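Local atomic coordinates of (R)-specific enoyl-CoA hydratase (Pseudomonas aeruginosa, PDB entry 5CPG), a protein that catalyses the (R)-specific hydration of trans-2-enoyl-CoA to (R)-3-hydroxyacyl-CoA. Residues 107-110 with 111-115; 5-8 with 9-12; 35-39 with 40-44. One frame throughout, in Å; residues are numbered along the deposited sequence.

Interaction 1: residues 107-110 with 111-115; sequences EKLP and KNRVR
Glu107 and Arg115 face each other on neighbouring strands, their side chains running side by side and ending in a salt bridge with Glu107 OE1 2.6 Å from Arg115 NH2. The carboxylate lies at the guanidinium edge, but the two planes are turned 50° apart. CG of Arg115 is anti to its backbone N (chi1 175°) and the chain bends at chi3, which brings NH2 back to the acid; Arg115 NE turns to a bound glycerol, probably from the crystallisation liquor. Behind this bridge the backbones pair through Arg115 N to Glu107 O (3.0 Å), with a weaker return bond from Glu107 N. Val114 CA adds a CH...O contact to Glu107 O at 3.4 Å. These strands, 98-109 and 113-121, form a beta hairpin of the hotdog sheet, closed by a type I' turn from Pro110 to Arg113, with Lys111 and Asn112 both at positive phi. Toward the turn, Leu109 N gives a short bond to Arg113 O (2.7 Å). Arg113 N is shared: it reaches Leu109 O at 3.3 Å from above the carbonyl plane, and more weakly Pro110 O. Pro110 O also accepts from Arg113 NH2 (3.2 Å), 16° out of the guanidinium plane, while Arg113 NE pairs with Glu134. Leu109 CD1 lies over one face of this guanidinium and also approaches Arg115 NH2 at 3.8 Å. A water accepts from Asn112 N and donates to Leu109 O. On the face carrying Val114, Lys108 NZ is held by the carbonyls of Tyr8 and Leu11.

Interaction 2: residues 5-8 with 9-12; sequences NIPY and AELE
Ala9 continues the helical backbone angles of Tyr8, and together they bring the next two amides under Pro7 O. With CG anti to the backbone N (chi1 -176°), the Tyr8 ring is carried away from the turn, toward the strand hairpin, where it packs on Asn112 and Val114. Glu10 comes next, and its N bonds to Pro7 O at 3.0 Å, the donor standing well above the carbonyl plane. Its CG lies beside the backbone N (chi1 -52°), and the extended chain runs obliquely across the Pro7 ring, Glu10 CD 3.5 Å from Pro7 CD; OE1 is paired there with Lys141, whose NZ also binds the carbonyl of Asn5. The Glu10 and Ile6 side chains cross at about a right angle, Glu10 CB 3.8 Å from Ile6 CG2. Leu11 N then completes the grip on Pro7 O at 3.1 Å, with a C=O...N angle of 161°, so one carbonyl holds two successive amides. Leu11 N also makes a weak bond to Tyr8 O, an oxygen that Lys108 NZ binds as well. The Leu11 side chain turns over the start of the turn, CD2 touching Ile6 CG2 at 3.6 Å and CG lying 3.7 Å from Ile6 O. This carbonyl oxygen is buried with no polar partner in the model. Beyond it, Leu11 packs on Leu75 and Val114. Pro7 O, accepting from the amides three and four residues on, closes a single helix-like turn in the connection from strand 3-4 to strand 16-22, an outermost strand of the hotdog sheet within the chain.

Interaction 3: residues 35-39 with 40-44; sequences SGDRN and PVHLD
Asp37 OD1 is gripped twice by Asn39: by its backbone N at 3.1 Å, nearly in line with the carboxylate C-O bond, and by ND2 at 2.9 Å on the syn side. The first bond makes an Asx turn, and the second lies in the Asn39 amide plane. ND2 also binds Ala72 O of the second subunit, and Arg38 reaches Ala147 O of that subunit. Asp37 OD2 meets a bridging water at 2.6 Å, and the same water lies 2.7 Å from His42 NE2; Asp37 OD1 stands at the edge of the imidazole, with carboxylate and ring 89° apart. His42 is held at its other nitrogen by Ile57 O, has Val41 CG1 over one face and stacks with His59. Its backbone N bonds to Asn39 O at 3.1 Å, above the carbonyl plane. Leu43 CD1 rests on Arg38 CA at 3.8 Å. The sequence fits the hydratase 2 motif, whose Asp and His probably form the active-site pair, as in related hydratases. An ST turn at Ser35 and positive phi at Gly36 end helix 25-35; Leu43 packs back on that helix, and Asp44 caps helix 45-49.

In the fold
Along the chain the order is interaction 2, interaction 3, interaction 1. Interactions 1 and 2 are neighbours, their centres 11 Å apart: the loop 5-12 sits against the hairpin of strands 98-109 and 113-121, tying the N-terminal connection to the turn end of two inner strands of the five-stranded sheet. Interaction 3 lies on the opposite side of the chain's centre, about 37 Å from interaction 1 and 39 Å from interaction 2 between centres, with nearest atoms about 25 and 28 Å away. It belongs to the connection between helices 25-35 and 45-49 and meets the second subunit, which touches neither of the other two. Packing at one end of the hotdog domain is thus well separated from the probable active-site loop.

Interaction 1: residues 107-110 with 111-115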
ATOM      1  N   GLU A 107     -22.284  -1.621   3.024  1.00 14.33           N
ATOM      2  CA  GLU A 107     -23.105  -2.824   3.180  1.00 13.70           C
ATOM      3  C   GLU A 107     -22.626  -3.631   4.366  1.00 16.44           C
ATOM      4  O   GLU A 107     -21.421  -3.750   4.554  1.00 16.30           O
ATOM      5  CB  GLU A 107     -23.033  -3.710   1.924  1.00 18.30           C
ATOM      6  CG  GLU A 107     -23.372  -3.013   0.618  1.00 22.46           C
ATOM      7  CD  GLU A 107     -23.049  -3.828  -0.618  1.00 41.53           C
ATOM      8  OE1 GLU A 107     -23.286  -5.059  -0.625  1.00 41.54           O
ATOM      9  OE2 GLU A 107     -22.558  -3.233  -1.595  1.00 38.21           O
ATOM     10  N   LYS A 108     -23.551  -4.194   5.137  1.00 13.47           N
ATOM     11  CA  LYS A 108     -23.235  -5.233   6.100  1.00 11.35           C
ATOM     12  C   LYS A 108     -23.677  -6.581   5.530  1.00 15.37           C
ATOM     13  O   LYS A 108     -24.798  -6.718   5.051  1.00 13.56           O
ATOM     14  CB  LYS A 108     -23.890  -4.949   7.433  1.00 16.03           C
ATOM     15  CG  LYS A 108     -23.243  -3.726   8.119  1.00 12.97           C
ATOM     16  CD  LYS A 108     -23.987  -3.302   9.387  1.00 16.05           C
ATOM     17  CE  LYS A 108     -24.024  -4.404  10.426  1.00 19.54           C
ATOM     18  NZ  LYS A 108     -24.598  -3.899  11.711  1.00 21.62           N
ATOM     19  N   LEU A 109     -22.777  -7.559   5.582  1.00 12.74           N
ATOM     20  CA  LEU A 109     -22.927  -8.806   4.836  1.00 12.47           C
ATOM     21  C   LEU A 109     -22.729 -10.031   5.755  1.00 13.01           C
ATOM     22  O   LEU A 109     -22.294  -9.910   6.905  1.00 14.52           O
ATOM     23  CB  LEU A 109     -21.915  -8.849   3.692  1.00 12.85           C
ATOM     24  CG  LEU A 109     -21.974  -7.733   2.655  1.00 14.48           C
ATOM     25  CD1 LEU A 109     -20.721  -7.689   1.798  1.00 18.85           C
ATOM     26  CD2 LEU A 109     -23.170  -7.908   1.743  1.00 11.84           C
ATOM     27  N   PRO A 110     -23.066 -11.232   5.244  1.00 12.74           N
ATOM     28  CA  PRO A 110     -22.918 -12.390   6.135  1.00 13.81           C
ATOM     29  C   PRO A 110     -21.469 -12.631   6.552  1.00 16.08           C
ATOM     30  O   PRO A 110     -20.544 -12.113   5.927  1.00 15.16           O
ATOM     31  CB  PRO A 110     -23.437 -13.555   5.289  1.00 10.69           C
ATOM     32  CG  PRO A 110     -24.428 -12.892   4.322  1.00 12.36           C
ATOM     33  CD  PRO A 110     -23.807 -11.558   4.009  1.00 12.54           C
ATOM     34  N   LYS A 111     -21.304 -13.432   7.588  1.00 14.63           N
ATOM     35  CA  LYS A 111     -20.006 -13.741   8.201  1.00 17.54           C
ATOM     36  C   LYS A 111     -19.278 -12.502   8.729  1.00 17.95           C
ATOM     37  O   LYS A 111     -18.040 -12.432   8.662  1.00 16.22           O
ATOM     38  CB  LYS A 111     -19.100 -14.465   7.227  1.00 14.65           C
ATOM     39  CG  LYS A 111     -19.689 -15.752   6.678  1.00 27.07           C
ATOM     40  CD  LYS A 111     -18.833 -16.273   5.512  1.00 26.09           C
ATOM     41  CE  LYS A 111     -19.579 -17.327   4.688  1.00 43.70           C
ATOM     42  NZ  LYS A 111     -18.961 -17.515   3.340  1.00 49.17           N
ATOM     43  N   ASN A 112     -20.044 -11.552   9.245  1.00 14.57           N
ATOM     44  CA  ASN A 112     -19.502 -10.338   9.845  1.00 15.43           C
ATOM     45  C   ASN A 112     -18.770  -9.452   8.846  1.00 17.31           C
ATOM     46  O   ASN A 112     -17.937  -8.622   9.224  1.00 16.62           O
ATOM     47  CB  ASN A 112     -18.551 -10.680  11.001  1.00 16.88           C
ATOM     48  CG  ASN A 112     -19.264 -10.883  12.290  1.00 29.65           C
ATOM     49  OD1 ASN A 112     -20.479 -10.710  12.370  1.00 25.35           O
ATOM     50  ND2 ASN A 112     -18.517 -11.237  13.329  1.00 37.27           N
ATOM     51  N   ARG A 113     -19.124  -9.583   7.581  1.00 13.53           N
ATOM     52  CA  ARG A 113     -18.393  -8.895   6.540  1.00 13.54           C
ATOM     53  C   ARG A 113     -18.996  -7.547   6.246  1.00 21.20           C
ATOM     54  O   ARG A 113     -20.204  -7.330   6.427  1.00 12.46           O
ATOM     55  CB  ARG A 113     -18.340  -9.751   5.291  1.00 13.42           C
ATOM     56  CG  ARG A 113     -17.322 -10.895   5.438  1.00 12.42           C
ATOM     57  CD  ARG A 113     -17.511 -11.999   4.394  1.00 10.56           C
ATOM     58  NE  ARG A 113     -17.587 -11.522   3.021  1.00 16.88           N
ATOM     59  CZ  ARG A 113     -18.716 -11.485   2.296  1.00 15.62           C
ATOM     60  NH1 ARG A 113     -18.705 -11.052   1.031  1.00 11.31           N
ATOM     61  NH2 ARG A 113     -19.869 -11.876   2.835  1.00 17.30           N
ATOM     62  N   VAL A 114     -18.131  -6.625   5.826  1.00 10.34           N
ATOM     63  CA  VAL A 114     -18.544  -5.250   5.549  1.00  9.04           C
ATOM     64  C   VAL A 114     -17.886  -4.788   4.273  1.00 11.28           C
ATOM     65  O   VAL A 114     -16.733  -5.144   4.011  1.00  8.79           O
ATOM     66  CB  VAL A 114     -18.172  -4.326   6.718  1.00 12.45           C
ATOM     67  CG1 VAL A 114     -18.473  -2.868   6.414  1.00 12.48           C
ATOM     68  CG2 VAL A 114     -18.895  -4.730   7.998  1.00 13.78           C
ATOM     69  N   ARG A 115     -18.650  -4.098   3.419  1.00  6.22           N
ATOM     70  CA  ARG A 115     -18.107  -3.399   2.271  1.00  8.83           C
ATOM     71  C   ARG A 115     -17.998  -1.917   2.635  1.00 12.29           C
ATOM     72  O   ARG A 115     -18.965  -1.318   3.088  1.00 10.40           O
ATOM     73  CB  ARG A 115     -19.001  -3.626   1.031  1.00 15.23           C
ATOM     74  CG  ARG A 115     -18.594  -2.863  -0.188  1.00 17.10           C
ATOM     75  CD  ARG A 115     -19.314  -3.312  -1.463  1.00 32.05           C
ATOM     76  NE  ARG A 115     -18.869  -4.648  -1.837  1.00 53.64           N
ATOM     77  CZ  ARG A 115     -19.625  -5.739  -1.759  1.00 56.33           C
ATOM     78  NH1 ARG A 115     -19.116  -6.914  -2.112  1.00 51.52           N
ATOM     79  NH2 ARG A 115     -20.887  -5.648  -1.344  1.00 50.46           N
TER
HETATM   80  O   HOH W   1     -23.096 -11.369   9.605  1.00 21.71           O

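Interaction 2: residues 5-8 with 9-12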
ATOM      1  N   ASN A   5     -12.622  -0.163  19.170  1.00 21.01           N
ATOM      2  CA  ASN A   5     -13.196  -0.498  17.872  1.00 14.04           C
ATOM      3  C   ASN A   5     -14.695  -0.267  17.844  1.00 28.40           C
ATOM      4  O   ASN A   5     -15.310   0.143  18.834  1.00 18.81           O
ATOM      5  CB  ASN A   5     -12.874  -1.934  17.474  1.00 16.58           C
ATOM      6  CG  ASN A   5     -13.504  -2.977  18.377  1.00 28.03           C
ATOM      7  OD1 ASN A   5     -14.220  -2.665  19.331  1.00 24.01           O
ATOM      8  ND2 ASN A   5     -13.241  -4.236  18.068  1.00 17.52           N
ATOM      9  N   ILE A   6     -15.249  -0.460  16.665  1.00 15.47           N
ATOM     10  CA  ILE A   6     -16.688  -0.478  16.431  1.00 19.81           C
ATOM     11  C   ILE A   6     -17.041  -1.858  15.858  1.00 15.09           C
ATOM     12  O   ILE A   6     -16.842  -2.120  14.655  1.00 15.09           O
ATOM     13  CB  ILE A   6     -17.122   0.631  15.469  1.00 16.90           C
ATOM     14  CG1 ILE A   6     -16.515   1.990  15.846  1.00 19.15           C
ATOM     15  CG2 ILE A   6     -18.663   0.703  15.343  1.00 16.51           C
ATOM     16  CD1 ILE A   6     -16.930   2.503  17.195  1.00 34.63           C
ATOM     17  N   PRO A   7     -17.555  -2.757  16.712  1.00 17.20           N
ATOM     18  CA  PRO A   7     -17.877  -4.124  16.294  1.00 14.32           C
ATOM     19  C   PRO A   7     -19.004  -4.159  15.283  1.00 19.94           C
ATOM     20  O   PRO A   7     -19.723  -3.175  15.130  1.00 17.22           O
ATOM     21  CB  PRO A   7     -18.312  -4.812  17.600  1.00 20.40           C
ATOM     22  CG  PRO A   7     -17.836  -3.905  18.696  1.00 27.15           C
ATOM     23  CD  PRO A   7     -17.880  -2.532  18.132  1.00 23.02           C
ATOM     24  N   TYR A   8     -19.139  -5.299  14.604  1.00 18.48           N
ATOM     25  CA  TYR A   8     -20.125  -5.479  13.549  1.00 17.64           C
ATOM     26  C   TYR A   8     -21.551  -5.042  13.945  1.00 11.44           C
ATOM     27  O   TYR A   8     -22.208  -4.351  13.184  1.00 19.14           O
ATOM     28  CB  TYR A   8     -20.124  -6.946  13.121  1.00 18.90           C
ATOM     29  CG  TYR A   8     -21.033  -7.285  11.962  1.00 20.37           C
ATOM     30  CD1 TYR A   8     -20.642  -7.073  10.642  1.00 13.08           C
ATOM     31  CD2 TYR A   8     -22.275  -7.857  12.187  1.00 25.03           C
ATOM     32  CE1 TYR A   8     -21.471  -7.425   9.572  1.00 11.70           C
ATOM     33  CE2 TYR A   8     -23.107  -8.196  11.137  1.00 17.19           C
ATOM     34  CZ  TYR A   8     -22.711  -7.980   9.844  1.00 23.32           C
ATOM     35  OH  TYR A   8     -23.544  -8.334   8.814  1.00 19.52           O
ATOM     36  N   ALA A   9     -21.980  -5.398  15.143  1.00 24.31           N
ATOM     37  CA  ALA A   9     -23.341  -5.068  15.573  1.00 23.20           C
ATOM     38  C   ALA A   9     -23.566  -3.561  15.687  1.00 27.54           C
ATOM     39  O   ALA A   9     -24.668  -3.079  15.443  1.00 26.55           O
ATOM     40  CB  ALA A   9     -23.640  -5.733  16.888  1.00 24.45           C
ATOM     41  N   GLU A  10     -22.517  -2.815  16.035  1.00 22.28           N
ATOM     42  CA  GLU A  10     -22.648  -1.371  16.173  1.00 24.96           C
ATOM     43  C   GLU A  10     -22.479  -0.630  14.855  1.00 20.28           C
ATOM     44  O   GLU A  10     -22.936   0.495  14.705  1.00 22.27           O
ATOM     45  CB  GLU A  10     -21.635  -0.848  17.201  1.00 31.29           C
ATOM     46  CG  GLU A  10     -21.699  -1.593  18.518  1.00 34.10           C
ATOM     47  CD  GLU A  10     -20.692  -1.102  19.544  1.00 41.94           C
ATOM     48  OE1 GLU A  10     -20.176   0.035  19.406  1.00 35.80           O
ATOM     49  OE2 GLU A  10     -20.418  -1.875  20.495  1.00 46.82           O
ATOM     50  N   LEU A  11     -21.800  -1.220  13.884  1.00 19.97           N
ATOM     51  CA  LEU A  11     -21.675  -0.566  12.586  1.00 17.19           C
ATOM     52  C   LEU A  11     -23.034  -0.353  11.934  1.00 19.26           C
ATOM     53  O   LEU A  11     -23.891  -1.214  12.055  1.00 25.54           O
ATOM     54  CB  LEU A  11     -20.811  -1.418  11.649  1.00 19.16           C
ATOM     55  CG  LEU A  11     -19.346  -1.457  12.036  1.00 14.05           C
ATOM     56  CD1 LEU A  11     -18.651  -2.500  11.158  1.00 16.93           C
ATOM     57  CD2 LEU A  11     -18.774  -0.097  11.788  1.00 16.41           C
ATOM     58  N   GLU A  12     -23.209   0.758  11.224  1.00 16.83           N
ATOM     59  CA  GLU A  12     -24.417   1.000  10.436  1.00 15.80           C
ATOM     60  C   GLU A  12     -24.067   1.432   9.055  1.00 19.04           C
ATOM     61  O   GLU A  12     -23.098   2.168   8.870  1.00 17.74           O
ATOM     62  CB  GLU A  12     -25.286   2.097  11.074  1.00 17.40           C
ATOM     63  CG  GLU A  12     -25.789   1.727  12.418  1.00 24.14           C
ATOM     64  CD  GLU A  12     -26.649   2.831  13.031  1.00 27.72           C
ATOM     65  OE1 GLU A  12     -27.348   3.546  12.268  1.00 24.69           O
ATOM     66  OE2 GLU A  12     -26.602   2.968  14.274  1.00 29.30           O
TER

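Interaction 3: residues 35-39 with 40-44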
ATOM      1  N   SER A  35       8.699  -0.082   0.316  1.00  8.81           N
ATOM      2  CA  SER A  35       8.245  -0.699  -0.939  1.00  7.73           C
ATOM      3  C   SER A  35       9.405  -1.169  -1.816  1.00  6.61           C
ATOM      4  O   SER A  35       9.273  -2.122  -2.605  1.00 10.17           O
ATOM      5  CB  SER A  35       7.372   0.291  -1.732  1.00  5.45           C
ATOM      6  OG  SER A  35       8.128   1.408  -2.171  1.00  8.01           O
ATOM      7  N   GLY A  36      10.526  -0.448  -1.723  1.00  7.95           N
ATOM      8  CA  GLY A  36      11.632  -0.636  -2.635  1.00  9.44           C
ATOM      9  C   GLY A  36      11.558   0.224  -3.879  1.00 11.77           C
ATOM     10  O   GLY A  36      12.415   0.117  -4.757  1.00 15.60           O
ATOM     11  N   ASP A  37      10.527   1.054  -3.963  1.00  7.25           N
ATOM     12  CA  ASP A  37      10.293   1.937  -5.137  1.00  8.25           C
ATOM     13  C   ASP A  37      11.096   3.210  -4.978  1.00 14.45           C
ATOM     14  O   ASP A  37      10.627   4.216  -4.388  1.00 14.10           O
ATOM     15  CB  ASP A  37       8.813   2.266  -5.322  1.00  8.78           C
ATOM     16  CG  ASP A  37       8.519   3.066  -6.580  1.00  7.40           C
ATOM     17  OD1 ASP A  37       9.486   3.575  -7.216  1.00 15.48           O
ATOM     18  OD2 ASP A  37       7.317   3.190  -6.924  1.00 11.66           O
ATOM     19  N   ARG A  38      12.283   3.138  -5.541  1.00 10.48           N
ATOM     20  CA  ARG A  38      13.268   4.230  -5.493  1.00 15.28           C
ATOM     21  C   ARG A  38      13.299   5.093  -6.761  1.00 13.81           C
ATOM     22  O   ARG A  38      14.333   5.716  -7.082  1.00 11.74           O
ATOM     23  CB  ARG A  38      14.651   3.642  -5.218  1.00 14.11           C
ATOM     24  CG  ARG A  38      14.769   3.087  -3.760  1.00 19.09           C
ATOM     25  CD  ARG A  38      16.161   2.549  -3.443  1.00 22.73           C
ATOM     26  NE  ARG A  38      16.546   1.492  -4.379  1.00 23.04           N
ATOM     27  CZ  ARG A  38      17.614   1.539  -5.172  1.00 34.48           C
ATOM     28  NH1 ARG A  38      18.422   2.589  -5.148  1.00 36.43           N
ATOM     29  NH2 ARG A  38      17.880   0.532  -5.996  1.00 36.45           N
ATOM     30  N   ASN A  39      12.199   5.106  -7.496  1.00  9.68           N
ATOM     31  CA  ASN A  39      12.108   6.002  -8.645  1.00 10.37           C
ATOM     32  C   ASN A  39      12.401   7.419  -8.189  1.00 15.02           C
ATOM     33  O   ASN A  39      11.888   7.850  -7.167  1.00 11.99           O
ATOM     34  CB  ASN A  39      10.727   5.951  -9.279  1.00 10.52           C
ATOM     35  CG  ASN A  39      10.641   4.914 -10.363  1.00 22.23           C
ATOM     36  OD1 ASN A  39      11.095   5.150 -11.486  1.00 19.45           O
ATOM     37  ND2 ASN A  39      10.076   3.750 -10.038  1.00 15.57           N
ATOM     38  N   PRO A  40      13.259   8.131  -8.923  1.00 11.44           N
ATOM     39  CA  PRO A  40      13.802   9.377  -8.363  1.00 10.79           C
ATOM     40  C   PRO A  40      12.783  10.516  -8.287  1.00  9.22           C
ATOM     41  O   PRO A  40      13.018  11.477  -7.533  1.00 12.04           O
ATOM     42  CB  PRO A  40      14.966   9.713  -9.313  1.00 13.30           C
ATOM     43  CG  PRO A  40      14.626   8.966 -10.597  1.00 10.51           C
ATOM     44  CD  PRO A  40      14.006   7.667 -10.102  1.00 11.33           C
ATOM     45  N   VAL A  41      11.647  10.418  -8.968  1.00  9.90           N
ATOM     46  CA  VAL A  41      10.669  11.496  -8.876  1.00 13.95           C
ATOM     47  C   VAL A  41      10.046  11.535  -7.473  1.00 15.72           C
ATOM     48  O   VAL A  41       9.444  12.549  -7.085  1.00 12.55           O
ATOM     49  CB  VAL A  41       9.562  11.353  -9.926  1.00 14.03           C
ATOM     50  CG1 VAL A  41       8.543  10.246  -9.493  1.00 12.51           C
ATOM     51  CG2 VAL A  41       8.865  12.664 -10.144  1.00 13.43           C
ATOM     52  N   HIS A  42      10.169  10.430  -6.716  1.00  8.20           N
ATOM     53  CA  HIS A  42       9.704  10.409  -5.331  1.00 11.61           C
ATOM     54  C   HIS A  42      10.756  10.801  -4.300  1.00  8.15           C
ATOM     55  O   HIS A  42      10.429  11.070  -3.141  1.00 14.02           O
ATOM     56  CB  HIS A  42       9.208   9.003  -4.982  1.00  8.69           C
ATOM     57  CG  HIS A  42       8.224   8.454  -5.960  1.00  9.25           C
ATOM     58  ND1 HIS A  42       7.017   9.058  -6.227  1.00  7.40           N
ATOM     59  CD2 HIS A  42       8.282   7.354  -6.747  1.00 11.64           C
ATOM     60  CE1 HIS A  42       6.357   8.349  -7.136  1.00  8.16           C
ATOM     61  NE2 HIS A  42       7.107   7.309  -7.465  1.00  9.04           N
ATOM     62  N   LEU A  43      12.033  10.849  -4.699  1.00  9.68           N
ATOM     63  CA  LEU A  43      13.108  10.965  -3.738  1.00 12.03           C
ATOM     64  C   LEU A  43      14.091  12.104  -3.962  1.00 14.26           C
ATOM     65  O   LEU A  43      14.564  12.675  -3.009  1.00 14.41           O
ATOM     66  CB  LEU A  43      13.912   9.655  -3.683  1.00  9.13           C
ATOM     67  CG  LEU A  43      13.139   8.478  -3.040  1.00 12.44           C
ATOM     68  CD1 LEU A  43      13.904   7.162  -3.173  1.00 14.69           C
ATOM     69  CD2 LEU A  43      12.819   8.759  -1.572  1.00 11.12           C
ATOM     70  N   ASP A  44      14.402  12.378  -5.220  1.00 12.64           N
ATOM     71  CA  ASP A  44      15.507  13.264  -5.635  1.00 14.33           C
ATOM     72  C   ASP A  44      14.947  14.601  -6.091  1.00 11.84           C
ATOM     73  O   ASP A  44      14.330  14.676  -7.130  1.00 15.42           O
ATOM     74  CB  ASP A  44      16.301  12.579  -6.771  1.00 14.51           C
ATOM     75  CG  ASP A  44      17.568  13.343  -7.172  1.00 23.32           C
ATOM     76  OD1 ASP A  44      17.575  14.583  -7.130  1.00 16.90           O
ATOM     77  OD2 ASP A  44      18.553  12.690  -7.570  1.00 24.94           O
TER
HETATM   78  O   HOH W   2       6.420   4.970  -8.637  1.00 14.40           O
HETATM   79  O   HOH W   3      11.023   8.586 -11.297  1.00 19.37           O